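Local coordinates for protein transcriptional regulator, LacI family (Lactobacillus brevis, PDB 3JY6) that probably regulates transcription by binding cis-regulatory DNA, as a LacI-family protein with a periplasmic-binding-protein-like domain, at residues A113-F118 / V184-K189; W192-F197 / T219-R224; A244-R249 / E254-E259. All blocks are in the same frame, centred on the assembly; numbering follows the deposited sequence.

Contact 1 of 3, residues A113-F118 / V184-K189; sequences AATTAF and VAFALK
Thr115 OG1 does two jobs: its hydroxyl hydrogen-bonds back along the helix to Ala111 O, and the same oxygen sits at the edge of the Phe186 ring, near its plane, 3.7 Å from CE1. OG1 lies beside its own backbone N, opposite the carbonyl carbon (chi1 -63°), which lets it reach the preceding turn. With that bond made, the oxygen needs nothing polar from the strand, and no hydrogen bond links the two segments. Ala114 CB fills the place next to Thr115, 4.2 Å from Phe186 CE1 and equally far from CZ. Phe186 gets there by holding CG away from its backbone N (chi1 -159°), so that the end of its ring is wedged against the helix. One turn further on, Phe118 lays a ring face against Val184: CG1 makes a CH-pi contact 3.8 Å from the centroid, displaced toward the rim nearest CD1, while Val184 CG2 rests by Phe118 CB. Thr212 and Thr214 of the adjacent strand also touch Phe118, and Ile146 of helix 137-147 touches both Thr115 and Phe186. All five touching residues are buried. Segment 113-118 of helix 107-119 runs nearly antiparallel to strand residues 184-187 (167°), their axes 10.9 Å apart at closest: a helix packed on a parallel sheet, as in the three-layer alpha/beta/alpha (Rossmann-like) domains of the periplasmic-binding-protein fold.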
# COMPACT_ATOMS: atom_id res chain seq x y z
N ALA A 113 -20.67 9.65 -15.29
CA ALA A 113 -20.26 11.05 -15.42
C ALA A 113 -18.86 11.15 -16.01
O ALA A 113 -18.59 12.02 -16.82
CB ALA A 113 -20.31 11.75 -14.07
N ALA A 114 -17.97 10.26 -15.58
CA ALA A 114 -16.60 10.25 -16.09
C ALA A 114 -16.60 9.95 -17.60
O ALA A 114 -15.88 10.60 -18.38
CB ALA A 114 -15.77 9.23 -15.34
N THR A 115 -17.40 8.97 -18.01
CA THR A 115 -17.48 8.60 -19.41
C THR A 115 -18.04 9.79 -20.20
O THR A 115 -17.54 10.13 -21.27
CB THR A 115 -18.41 7.39 -19.62
OG1 THR A 115 -17.87 6.25 -18.94
CG2 THR A 115 -18.53 7.05 -21.09
N THR A 116 -19.08 10.41 -19.66
CA THR A 116 -19.71 11.55 -20.31
C THR A 116 -18.70 12.67 -20.51
O THR A 116 -18.63 13.27 -21.58
CB THR A 116 -20.91 12.05 -19.49
OG1 THR A 116 -21.96 11.07 -19.58
CG2 THR A 116 -21.43 13.41 -20.00
N ALA A 117 -17.89 12.93 -19.49
CA ALA A 117 -16.88 13.98 -19.57
C ALA A 117 -15.89 13.65 -20.69
O ALA A 117 -15.43 14.55 -21.40
CB ALA A 117 -16.14 14.10 -18.25
N PHE A 118 -15.55 12.37 -20.83
CA PHE A 118 -14.61 11.95 -21.87
C PHE A 118 -15.22 11.98 -23.27
O PHE A 118 -14.53 12.31 -24.23
CB PHE A 118 -14.06 10.55 -21.55
CG PHE A 118 -12.84 10.59 -20.66
CD1 PHE A 118 -11.62 11.00 -21.18
CD2 PHE A 118 -12.94 10.31 -19.30
CE1 PHE A 118 -10.51 11.14 -20.35
CE2 PHE A 118 -11.84 10.45 -18.45
CZ PHE A 118 -10.61 10.87 -18.98
N VAL A 184 -10.58 5.86 -24.87
CA VAL A 184 -10.25 6.02 -23.45
C VAL A 184 -10.09 4.62 -22.86
O VAL A 184 -11.02 3.81 -22.92
CB VAL A 184 -11.39 6.62 -22.60
CG1 VAL A 184 -10.81 7.52 -21.53
CG2 VAL A 184 -12.42 7.29 -23.45
N ALA A 185 -8.92 4.35 -22.28
CA ALA A 185 -8.70 3.07 -21.62
C ALA A 185 -9.20 3.38 -20.20
O ALA A 185 -8.63 4.24 -19.52
CB ALA A 185 -7.22 2.71 -21.63
N PHE A 186 -10.26 2.70 -19.77
CA PHE A 186 -10.88 2.94 -18.46
C PHE A 186 -10.69 1.74 -17.50
O PHE A 186 -11.31 0.70 -17.67
CB PHE A 186 -12.36 3.23 -18.70
CG PHE A 186 -13.07 3.97 -17.57
CD1 PHE A 186 -14.12 4.84 -17.88
CD2 PHE A 186 -12.76 3.76 -16.24
CE1 PHE A 186 -14.85 5.47 -16.88
CE2 PHE A 186 -13.48 4.38 -15.23
CZ PHE A 186 -14.53 5.24 -15.55
N ALA A 187 -9.83 1.92 -16.51
CA ALA A 187 -9.56 0.87 -15.52
C ALA A 187 -10.59 0.97 -14.40
O ALA A 187 -10.79 2.04 -13.81
CB ALA A 187 -8.15 1.03 -14.96
N LEU A 188 -11.25 -0.14 -14.10
CA LEU A 188 -12.25 -0.18 -13.04
C LEU A 188 -11.62 -0.39 -11.67
O LEU A 188 -12.27 -0.21 -10.64
CB LEU A 188 -13.27 -1.27 -13.32
CG LEU A 188 -14.59 -0.81 -13.95
CD1 LEU A 188 -14.34 0.22 -15.04
CD2 LEU A 188 -15.33 -2.02 -14.47
N LYS A 189 -10.34 -0.74 -11.64
CA LYS A 189 -9.64 -0.98 -10.39
C LYS A 189 -8.24 -0.38 -10.47
O LYS A 189 -7.58 -0.44 -11.50
CB LYS A 189 -9.56 -2.48 -10.09
CG LYS A 189 -9.07 -2.81 -8.68
CD LYS A 189 -9.02 -4.31 -8.41
CE LYS A 189 -8.56 -4.60 -6.97
NZ LYS A 189 -8.52 -6.07 -6.65

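Contact 2 of 3, residues W192-F197 / T219-R224; sequences WLLEFF and TDFIRR
The Phe221 ring meets Leu194 CD2 obliquely, with CE1 4.1 Å from that methyl. The Phe197 ring carries Leu193 CA over one face and turns to the sheet, at Ala185 and Ala187; the Phe196 ring, with Glu195 CG over a face and Trp192 CE3 in plane at its edge, turns to helix 165-177. Leu193 points to the loop, and Leu194 reaches it with its CD2 end. Both leucines close on Ile222. Leu194 CD2 meets Ile222 CG1 at 3.4 Å, and Ile222 CD1 is 3.7 Å from the same Leu194 CD2; Leu193 CD2 meets the other branch, Ile222 CG2, at 3.6 Å. Ile222 thus straddles the two leucine tips, with a first torsion nearly eclipsed (chi1 -18°), which may reflect strain but is as likely an uncertainly placed side chain. Replacing Ile222 with an alanine removes both branches and would probably leave the two leucine methyls facing a gap, with the loop less firmly held to the helix. Phe221 also packs on Leu194 of the second subunit, carrying the apolar patch across the dimer interface. Between the two segments the hold is hydrocarbon fit alone; the polar tie to the helix is made next door, Thr219 N to Glu190 OE2.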
# COMPACT_ATOMS: atom_id res chain seq x y z
N TRP A 192 -4.96 -2.40 -11.98
CA TRP A 192 -4.87 -2.52 -13.42
C TRP A 192 -4.31 -1.25 -14.05
O TRP A 192 -3.53 -1.31 -15.00
CB TRP A 192 -6.24 -2.87 -14.00
CG TRP A 192 -6.80 -4.17 -13.46
CD1 TRP A 192 -8.10 -4.43 -13.13
CD2 TRP A 192 -6.07 -5.37 -13.17
NE1 TRP A 192 -8.22 -5.72 -12.65
CE2 TRP A 192 -6.99 -6.32 -12.67
CE3 TRP A 192 -4.72 -5.74 -13.30
CZ2 TRP A 192 -6.61 -7.61 -12.28
CZ3 TRP A 192 -4.34 -7.03 -12.91
CH2 TRP A 192 -5.28 -7.95 -12.41
N LEU A 193 -4.71 -0.10 -13.52
CA LEU A 193 -4.22 1.17 -14.05
C LEU A 193 -2.73 1.27 -13.75
O LEU A 193 -1.94 1.68 -14.60
CB LEU A 193 -5.00 2.34 -13.41
CG LEU A 193 -4.84 3.75 -13.97
CD1 LEU A 193 -6.10 4.55 -13.69
CD2 LEU A 193 -3.62 4.43 -13.35
N LEU A 194 -2.33 0.83 -12.56
CA LEU A 194 -0.94 0.90 -12.14
C LEU A 194 -0.04 -0.10 -12.85
O LEU A 194 1.11 0.18 -13.10
CB LEU A 194 -0.81 0.67 -10.62
CG LEU A 194 -1.57 1.59 -9.67
CD1 LEU A 194 -1.47 1.06 -8.25
CD2 LEU A 194 -1.00 3.00 -9.74
N GLU A 195 -0.59 -1.26 -13.19
CA GLU A 195 0.20 -2.29 -13.84
C GLU A 195 0.36 -2.15 -15.35
O GLU A 195 1.45 -2.35 -15.88
CB GLU A 195 -0.37 -3.67 -13.53
CG GLU A 195 0.54 -4.82 -13.94
CD GLU A 195 -0.05 -6.18 -13.64
OE1 GLU A 195 -0.79 -6.31 -12.64
OE2 GLU A 195 0.24 -7.13 -14.41
N PHE A 196 -0.72 -1.77 -16.04
CA PHE A 196 -0.69 -1.69 -17.50
C PHE A 196 -0.63 -0.35 -18.22
O PHE A 196 -0.31 -0.32 -19.40
CB PHE A 196 -1.88 -2.49 -18.06
CG PHE A 196 -1.88 -3.94 -17.66
CD1 PHE A 196 -1.06 -4.86 -18.32
CD2 PHE A 196 -2.66 -4.39 -16.60
CE1 PHE A 196 -1.02 -6.20 -17.94
CE2 PHE A 196 -2.64 -5.74 -16.21
CZ PHE A 196 -1.81 -6.65 -16.88
N PHE A 197 -0.93 0.75 -17.53
CA PHE A 197 -0.92 2.06 -18.19
C PHE A 197 0.44 2.77 -18.34
O PHE A 197 0.66 3.47 -19.33
CB PHE A 197 -1.91 3.01 -17.50
CG PHE A 197 -3.37 2.67 -17.75
CD1 PHE A 197 -3.75 1.48 -18.38
CD2 PHE A 197 -4.37 3.55 -17.33
CE1 PHE A 197 -5.11 1.18 -18.59
CE2 PHE A 197 -5.72 3.25 -17.53
CZ PHE A 197 -6.10 2.06 -18.16
N THR A 219 -4.01 6.66 -5.54
CA THR A 219 -2.59 6.87 -5.35
C THR A 219 -2.10 8.13 -6.08
O THR A 219 -2.49 8.39 -7.22
CB THR A 219 -1.80 5.68 -5.87
OG1 THR A 219 -1.94 4.55 -4.99
CG2 THR A 219 -0.39 6.06 -5.95
N ASP A 220 -1.24 8.90 -5.42
CA ASP A 220 -0.73 10.14 -5.99
C ASP A 220 0.30 9.97 -7.09
O ASP A 220 0.22 10.60 -8.13
CB ASP A 220 -0.06 11.00 -4.92
CG ASP A 220 -0.83 11.04 -3.62
OD1 ASP A 220 -1.95 11.59 -3.61
OD2 ASP A 220 -0.31 10.53 -2.61
N PHE A 221 1.31 9.13 -6.86
CA PHE A 221 2.33 9.04 -7.89
C PHE A 221 1.89 8.80 -9.33
O PHE A 221 2.61 9.16 -10.26
CB PHE A 221 3.43 8.06 -7.47
CG PHE A 221 2.93 6.71 -7.11
CD1 PHE A 221 2.73 5.76 -8.10
CD2 PHE A 221 2.70 6.39 -5.77
CE1 PHE A 221 2.28 4.47 -7.80
CE2 PHE A 221 2.24 5.11 -5.43
CZ PHE A 221 2.04 4.13 -6.45
N ILE A 222 0.73 8.21 -9.57
CA ILE A 222 0.34 8.05 -10.98
C ILE A 222 -0.17 9.38 -11.42
O ILE A 222 -0.17 9.69 -12.62
CB ILE A 222 -0.89 7.25 -11.19
CG1 ILE A 222 -1.17 6.43 -9.94
CG2 ILE A 222 -0.78 6.53 -12.52
CD1 ILE A 222 -2.65 6.29 -9.73
N ARG A 223 -0.69 10.15 -10.48
CA ARG A 223 -1.26 11.46 -10.81
C ARG A 223 -0.25 12.16 -11.69
O ARG A 223 -0.57 12.65 -12.79
CB ARG A 223 -1.53 12.27 -9.52
N ARG A 224 0.96 12.19 -11.18
CA ARG A 224 2.12 12.73 -11.83
C ARG A 224 2.65 11.83 -12.89
O ARG A 224 3.71 11.29 -12.71
CB ARG A 224 3.23 12.81 -10.83
CG ARG A 224 2.69 12.84 -9.46
CD ARG A 224 3.70 12.97 -8.41
NE ARG A 224 3.05 13.42 -7.20
CZ ARG A 224 2.72 14.68 -6.96
NH1 ARG A 224 3.00 15.61 -7.84
NH2 ARG A 224 2.11 14.99 -5.84

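Contact 3 of 3, residues A244-R249 / E254-E259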
# COMPACT_ATOMS: atom_id res chain seq x y z
N ALA A 244 -16.25 4.99 10.45
CA ALA A 244 -15.87 5.01 11.86
C ALA A 244 -16.85 5.90 12.65
O ALA A 244 -17.13 5.63 13.82
CB ALA A 244 -14.45 5.53 12.04
N GLU A 245 -17.36 6.94 12.01
CA GLU A 245 -18.32 7.82 12.67
C GLU A 245 -19.61 7.04 12.95
O GLU A 245 -20.23 7.19 14.01
CB GLU A 245 -18.64 9.04 11.79
CG GLU A 245 -17.52 10.08 11.72
CD GLU A 245 -17.42 10.93 12.98
OE1 GLU A 245 -18.13 10.63 13.96
OE2 GLU A 245 -16.62 11.91 12.99
N ILE A 246 -19.99 6.19 12.01
CA ILE A 246 -21.19 5.39 12.18
C ILE A 246 -20.96 4.38 13.31
O ILE A 246 -21.82 4.18 14.16
CB ILE A 246 -21.53 4.64 10.85
CG1 ILE A 246 -21.93 5.65 9.77
CG2 ILE A 246 -22.64 3.65 11.09
CD1 ILE A 246 -22.17 5.03 8.40
N MET A 247 -19.79 3.76 13.32
CA MET A 247 -19.46 2.78 14.35
C MET A 247 -19.56 3.39 15.74
O MET A 247 -20.17 2.81 16.64
CB MET A 247 -18.05 2.22 14.12
CG MET A 247 -17.51 1.25 15.21
SD MET A 247 -18.52 -0.22 15.45
CE MET A 247 -18.05 -0.79 16.78
N LEU A 248 -18.98 4.57 15.92
CA LEU A 248 -19.03 5.23 17.21
C LEU A 248 -20.48 5.50 17.62
O LEU A 248 -20.79 5.52 18.81
CB LEU A 248 -18.26 6.54 17.16
CG LEU A 248 -16.75 6.40 16.95
CD1 LEU A 248 -16.10 7.78 16.95
CD2 LEU A 248 -16.15 5.55 18.07
N ARG A 249 -21.36 5.71 16.64
CA ARG A 249 -22.77 5.95 16.94
C ARG A 249 -23.40 4.66 17.43
O ARG A 249 -24.25 4.68 18.32
CB ARG A 249 -23.50 6.47 15.70
CG ARG A 249 -23.27 7.95 15.42
CD ARG A 249 -23.82 8.35 14.06
NE ARG A 249 -25.26 8.08 13.94
CZ ARG A 249 -25.89 8.02 12.77
NH1 ARG A 249 -25.21 8.19 11.64
NH2 ARG A 249 -27.19 7.78 12.71
N GLU A 254 -26.73 3.91 19.76
CA GLU A 254 -27.76 4.44 18.86
C GLU A 254 -28.20 3.32 17.91
O GLU A 254 -27.36 2.61 17.34
CB GLU A 254 -27.20 5.60 18.03
CG GLU A 254 -28.25 6.44 17.33
CD GLU A 254 -27.65 7.42 16.34
OE1 GLU A 254 -26.59 8.00 16.65
OE2 GLU A 254 -28.26 7.61 15.26
N LYS A 255 -29.51 3.13 17.77
CA LYS A 255 -29.99 2.09 16.86
C LYS A 255 -29.91 2.73 15.47
O LYS A 255 -30.87 3.32 14.99
CB LYS A 255 -31.43 1.69 17.20
CG LYS A 255 -31.64 1.26 18.66
CD LYS A 255 -30.61 0.23 19.15
CE LYS A 255 -30.71 -1.10 18.41
NZ LYS A 255 -29.64 -2.06 18.83
N VAL A 256 -28.74 2.62 14.85
CA VAL A 256 -28.50 3.19 13.53
C VAL A 256 -29.17 2.38 12.43
O VAL A 256 -28.82 1.23 12.20
CB VAL A 256 -26.99 3.28 13.23
CG1 VAL A 256 -26.77 4.04 11.93
CG2 VAL A 256 -26.27 3.96 14.40
N ALA A 257 -30.12 3.00 11.74
CA ALA A 257 -30.84 2.34 10.65
C ALA A 257 -29.86 1.78 9.61
O ALA A 257 -28.85 2.41 9.29
CB ALA A 257 -31.80 3.33 9.99
N PRO A 258 -30.15 0.59 9.07
CA PRO A 258 -29.25 -0.01 8.07
C PRO A 258 -29.38 0.58 6.67
O PRO A 258 -29.80 -0.10 5.73
CB PRO A 258 -29.64 -1.47 8.11
CG PRO A 258 -31.16 -1.38 8.29
CD PRO A 258 -31.30 -0.30 9.36
N GLU A 259 -29.02 1.85 6.52
CA GLU A 259 -29.09 2.51 5.22
C GLU A 259 -27.68 2.80 4.70
O GLU A 259 -26.69 2.64 5.42
CB GLU A 259 -29.92 3.79 5.31
CG GLU A 259 -29.67 4.59 6.58
CD GLU A 259 -30.92 5.33 7.06
OE1 GLU A 259 -30.92 5.81 8.21
OE2 GLU A 259 -31.90 5.44 6.29
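Arg249 and Glu254 form a side-on salt bridge: NE donates to OE1 at 3.0 Å and NH2 to OE2 at 2.8 Å, one nitrogen to each carboxylate oxygen. Both bonds are nearly straight, and both oxygens lie close to the guanidinium plane. The carboxylate is tilted, however, its plane 33° from that of the guanidinium, so both oxygens are met well out of the carboxylate plane, OE2 on its syn side. The arginine chain bends at chi3 (59°) to bring its edge round, whereas the glutamate reaches out extended from CG. Backbone adds a third bond, Glu254 N to Arg249 O at 3.0 Å, which ties the loop to the last turn of the helix and brings Glu254 within reach of the arginine, the two chains crossing at a slant. Val256 supplies the apolar part. Its CG1 lies over one guanidinium face, 3.8 Å from NH2, and CG2 sits 4.0 Å from Arg249 CB; the double grip on Glu254 and this methyl together restrict how the guanidinium can turn. Deeper in, Val256 CG1 meets Ile246 CG2, and Pro101 touches both residues. The contact folds the chain back over the end of helix 236-251, whose Ala244 and Leu248 pack on helix 20-34, and leads it into strand 260-262, an edge strand of the six-stranded sheet within this chain.

Contacts 1 and 2 belong to one region and touch each other: strand 183-187 runs on into helix 190-196, and Ala185 and Ala187 pack against Leu193 and Phe197. Contact 1 is wholly buried between a helix and the four-stranded sheet; contact 2 is partly buried, joining a helix to a loop near the second subunit. Both are essentially apolar and lack hydrogen bonds between their segments. Contact 3 shares none of their elements. It lies on the opposite side of the chain's centre, beside the six-stranded sheet, with its centre about 33 and 34 Å from those of the others. There the more exposed setting goes with charged pairing and a backbone bond.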